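Local coordinates for putative type VI secretion protein (Escherichia coli, PDB 6SKI) that probably hydrolyses phospholipids as a toxic effector that the type VI secretion system delivers on its VgrG spike, at residues P319-L330 and V405-N414. Residues are numbered along the deposited sequence; the frame is centred on the assembly and turned at random.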
loop_
_atom_site.group_PDB
_atom_site.type_symbol
_atom_site.label_atom_id
_atom_site.label_comp_id
_atom_site.label_asym_id
_atom_site.label_seq_id
_atom_site.Cartn_x
_atom_site.Cartn_y
_atom_site.Cartn_z
ATOM N N PRO A 319 16.932 -8.419 -0.966
ATOM C CA PRO A 319 17.448 -9.780 -1.128
ATOM C C PRO A 319 18.676 -10.042 -0.270
ATOM O O PRO A 319 19.279 -9.137 0.309
ATOM C CB PRO A 319 17.791 -9.839 -2.621
ATOM C CG PRO A 319 16.905 -8.796 -3.226
ATOM C CD PRO A 319 16.998 -7.685 -2.237
ATOM N N VAL A 320 19.041 -11.325 -0.206
ATOM C CA VAL A 320 20.104 -11.777 0.689
ATOM C C VAL A 320 21.449 -11.165 0.310
ATOM O O VAL A 320 22.252 -10.812 1.182
ATOM C CB VAL A 320 20.160 -13.316 0.700
ATOM C CG1 VAL A 320 21.575 -13.810 0.939
ATOM C CG2 VAL A 320 19.242 -13.855 1.766
ATOM N N GLY A 321 21.723 -11.027 -0.981
ATOM C CA GLY A 321 23.032 -10.586 -1.413
ATOM C C GLY A 321 23.192 -9.098 -1.623
ATOM O O GLY A 321 24.288 -8.656 -1.983
ATOM N N SER A 322 22.147 -8.309 -1.404
ATOM C CA SER A 322 22.247 -6.874 -1.582
ATOM C C SER A 322 23.050 -6.249 -0.445
ATOM O O SER A 322 23.216 -6.851 0.618
ATOM C CB SER A 322 20.855 -6.252 -1.646
ATOM O OG SER A 322 20.052 -6.695 -0.568
ATOM N N PRO A 323 23.573 -5.039 -0.653
ATOM C CA PRO A 323 24.161 -4.296 0.470
ATOM C C PRO A 323 23.153 -3.954 1.548
ATOM O O PRO A 323 23.549 -3.698 2.691
ATOM C CB PRO A 323 24.703 -3.035 -0.210
ATOM C CG PRO A 323 25.052 -3.517 -1.576
ATOM C CD PRO A 323 23.873 -4.382 -1.935
ATOM N N LEU A 324 21.863 -3.946 1.217
ATOM C CA LEU A 324 20.793 -3.653 2.160
ATOM C C LEU A 324 20.155 -4.935 2.677
ATOM O O LEU A 324 18.966 -4.961 3.003
ATOM C CB LEU A 324 19.743 -2.757 1.509
ATOM C CG LEU A 324 20.070 -1.270 1.405
ATOM C CD1 LEU A 324 18.896 -0.510 0.825
ATOM C CD2 LEU A 324 20.443 -0.712 2.765
ATOM N N GLN A 325 20.947 -6.001 2.749
ATOM C CA GLN A 325 20.464 -7.306 3.174
ATOM C C GLN A 325 19.799 -7.219 4.541
ATOM O O GLN A 325 20.228 -6.468 5.421
ATOM C CB GLN A 325 21.628 -8.291 3.217
ATOM C CG GLN A 325 21.334 -9.613 3.877
ATOM C CD GLN A 325 22.594 -10.401 4.147
ATOM O OE1 GLN A 325 23.418 -10.012 4.973
ATOM N NE2 GLN A 325 22.771 -11.495 3.421
ATOM N N GLU A 326 18.741 -8.003 4.717
ATOM C CA GLU A 326 17.983 -8.014 5.960
ATOM C C GLU A 326 18.671 -8.935 6.955
ATOM O O GLU A 326 18.604 -10.161 6.830
ATOM C CB GLU A 326 16.541 -8.443 5.715
ATOM C CG GLU A 326 15.885 -7.715 4.567
ATOM C CD GLU A 326 15.288 -6.398 5.005
ATOM O OE1 GLU A 326 15.375 -6.077 6.206
ATOM O OE2 GLU A 326 14.723 -5.684 4.155
ATOM N N ASN A 327 19.333 -8.338 7.939
ATOM C CA ASN A 327 19.919 -9.054 9.060
ATOM C C ASN A 327 19.160 -8.651 10.312
ATOM O O ASN A 327 19.034 -7.458 10.605
ATOM C CB ASN A 327 21.403 -8.733 9.214
ATOM C CG ASN A 327 22.236 -9.297 8.094
ATOM O OD1 ASN A 327 22.055 -10.441 7.689
ATOM N ND2 ASN A 327 23.153 -8.493 7.579
ATOM N N GLU A 328 18.662 -9.636 11.043
ATOM C CA GLU A 328 17.813 -9.401 12.200
ATOM C C GLU A 328 18.646 -9.508 13.467
ATOM O O GLU A 328 19.093 -10.599 13.832
ATOM C CB GLU A 328 16.655 -10.397 12.234
ATOM C CG GLU A 328 15.639 -10.188 11.131
ATOM C CD GLU A 328 14.434 -11.089 11.276
ATOM O OE1 GLU A 328 14.601 -12.236 11.735
ATOM O OE2 GLU A 328 13.319 -10.651 10.930
ATOM N N SER A 329 18.854 -8.378 14.127
ATOM C CA SER A 329 19.417 -8.324 15.472
ATOM C C SER A 329 18.384 -7.578 16.305
ATOM O O SER A 329 18.369 -6.345 16.326
ATOM C CB SER A 329 20.773 -7.630 15.480
ATOM O OG SER A 329 21.653 -8.229 14.546
ATOM N N LEU A 330 17.525 -8.323 16.994
ATOM C CA LEU A 330 16.284 -7.770 17.508
ATOM C C LEU A 330 16.157 -8.004 19.002
ATOM O O LEU A 330 16.462 -9.089 19.497
ATOM C CB LEU A 330 15.075 -8.395 16.803
ATOM C CG LEU A 330 15.147 -8.541 15.287
ATOM C CD1 LEU A 330 14.015 -9.415 14.799
ATOM C CD2 LEU A 330 15.106 -7.185 14.610
ATOM N N VAL A 405 16.056 -9.887 25.814
ATOM C CA VAL A 405 16.070 -11.078 24.972
ATOM C C VAL A 405 16.434 -10.663 23.554
ATOM O O VAL A 405 15.760 -9.824 22.951
ATOM C CB VAL A 405 14.719 -11.803 25.006
ATOM C CG1 VAL A 405 14.804 -13.098 24.229
ATOM C CG2 VAL A 405 14.316 -12.072 26.428
ATOM N N PHE A 406 17.498 -11.251 23.023
ATOM C CA PHE A 406 18.016 -10.922 21.705
ATOM C C PHE A 406 17.832 -12.095 20.754
ATOM O O PHE A 406 18.078 -13.250 21.114
ATOM C CB PHE A 406 19.496 -10.555 21.782
ATOM C CG PHE A 406 19.918 -9.531 20.775
ATOM C CD1 PHE A 406 19.409 -8.248 20.818
ATOM C CD2 PHE A 406 20.825 -9.850 19.788
ATOM C CE1 PHE A 406 19.798 -7.305 19.898
ATOM C CE2 PHE A 406 21.213 -8.913 18.861
ATOM C CZ PHE A 406 20.700 -7.638 18.920
ATOM N N PHE A 407 17.395 -11.788 19.541
ATOM C CA PHE A 407 17.305 -12.745 18.453
ATOM C C PHE A 407 18.272 -12.320 17.361
ATOM O O PHE A 407 18.231 -11.171 16.907
ATOM C CB PHE A 407 15.881 -12.821 17.907
ATOM C CG PHE A 407 15.694 -13.863 16.849
ATOM C CD1 PHE A 407 15.924 -15.195 17.125
ATOM C CD2 PHE A 407 15.287 -13.509 15.578
ATOM C CE1 PHE A 407 15.751 -16.150 16.155
ATOM C CE2 PHE A 407 15.114 -14.462 14.606
ATOM C CZ PHE A 407 15.345 -15.784 14.897
ATOM N N GLU A 408 19.147 -13.236 16.955
ATOM C CA GLU A 408 20.114 -12.980 15.897
ATOM C C GLU A 408 19.876 -13.960 14.761
ATOM O O GLU A 408 20.016 -15.172 14.944
ATOM C CB GLU A 408 21.548 -13.106 16.410
ATOM C CG GLU A 408 21.961 -12.036 17.393
ATOM C CD GLU A 408 22.736 -12.594 18.570
ATOM O OE1 GLU A 408 23.984 -12.553 18.534
ATOM O OE2 GLU A 408 22.098 -13.076 19.530
ATOM N N ARG A 409 19.530 -13.433 13.594
ATOM C CA ARG A 409 19.399 -14.223 12.382
ATOM C C ARG A 409 20.035 -13.440 11.249
ATOM O O ARG A 409 19.888 -12.220 11.178
ATOM C CB ARG A 409 17.937 -14.538 12.061
ATOM C CG ARG A 409 17.770 -15.509 10.914
ATOM C CD ARG A 409 16.359 -16.046 10.839
ATOM N NE ARG A 409 15.369 -14.996 11.024
ATOM C CZ ARG A 409 14.130 -15.056 10.556
ATOM N NH1 ARG A 409 13.730 -16.119 9.876
ATOM N NH2 ARG A 409 13.293 -14.053 10.767
ATOM N N MET A 410 20.754 -14.130 10.375
ATOM C CA MET A 410 21.524 -13.471 9.335
ATOM C C MET A 410 21.068 -13.944 7.965
ATOM O O MET A 410 20.779 -15.128 7.770
ATOM C CB MET A 410 23.020 -13.739 9.510
ATOM C CG MET A 410 23.675 -12.893 10.590
ATOM S SD MET A 410 24.345 -11.346 9.965
ATOM C CE MET A 410 25.038 -11.893 8.411
ATOM N N ALA A 411 21.004 -13.004 7.021
ATOM C CA ALA A 411 20.691 -13.285 5.622
ATOM C C ALA A 411 19.314 -13.935 5.481
ATOM O O ALA A 411 19.172 -15.055 4.987
ATOM C CB ALA A 411 21.778 -14.156 4.985
ATOM N N VAL A 412 18.295 -13.209 5.925
ATOM C CA VAL A 412 16.917 -13.676 5.803
ATOM C C VAL A 412 16.475 -13.527 4.352
ATOM O O VAL A 412 16.403 -12.402 3.838
ATOM C CB VAL A 412 15.981 -12.918 6.754
ATOM C CG1 VAL A 412 14.670 -13.663 6.903
ATOM C CG2 VAL A 412 16.641 -12.730 8.107
ATOM N N PRO A 413 16.178 -14.622 3.658
ATOM C CA PRO A 413 15.744 -14.522 2.263
ATOM C C PRO A 413 14.353 -13.915 2.134
ATOM O O PRO A 413 13.493 -14.083 2.999
ATOM C CB PRO A 413 15.772 -15.978 1.791
ATOM C CG PRO A 413 15.492 -16.737 3.041
ATOM C CD PRO A 413 16.287 -16.026 4.084
ATOM N N ASN A 414 14.144 -13.195 1.031
ATOM C CA ASN A 414 12.894 -12.500 0.755
ATOM C C ASN A 414 12.038 -13.213 -0.286
ATOM O O ASN A 414 11.250 -12.564 -0.983
ATOM C CB ASN A 414 13.183 -11.068 0.308
ATOM C CG ASN A 414 13.717 -10.994 -1.106
ATOM O OD1 ASN A 414 14.410 -11.898 -1.568
ATOM N ND2 ASN A 414 13.397 -9.914 -1.803
#
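Glu328 lies alongside Arg409 with both side chains pointing the same way, and its OE1 meets the guanidinium edge in a salt bridge to Arg409 NH2, modelled too short for its length to be relied on; the carboxylate and guanidinium planes are turned 47° apart. Arg409 NE gives Glu328 OE1 a second, weak bond at 3.0 Å. Arg409 starts extended, then bends at chi3 (44°), which turns the NE/NH2 edge toward Glu328 OE1; NH2 also reaches the carbonyl of Thr486, so the buried charge has a second anchor. Val412 CG1 sits 3.9 Å above the centre of the guanidinium, and Phe407 turns a ring edge to Glu328 OE1. Leu330 CD1 approaches that ring's edge too. The antiparallel pairs Glu328–Arg409 and Leu330–Phe407 place these four side chains on one face of the sheet. On the other face, Ser329 CB packs 3.4 Å from Phe406 CZ. Both pairs have reciprocal backbone bonds, including Leu330 N to Phe407 O at 2.9 Å. Beyond the strands, the side chain of Asn327 supplies the acceptor for Ala411 N: OD1 receives it at 2.8 Å, nearly straight (162°), while ND2 holds Gln325 OE1. Val412 N then bonds to Glu326 O at 3.2 Å. Farther along, Val320, in the type I turn Pro319 to Ser322, rests CG2 3.6 Å from Pro413 CA; a second type I turn runs from Ser322 to Gln325. These turns lead into strand 328-341, an outer strand of a three-stranded antiparallel sheet whose central member is strand 398-409, separate from the larger mixed sheet of this α/β-hydrolase-clan protein.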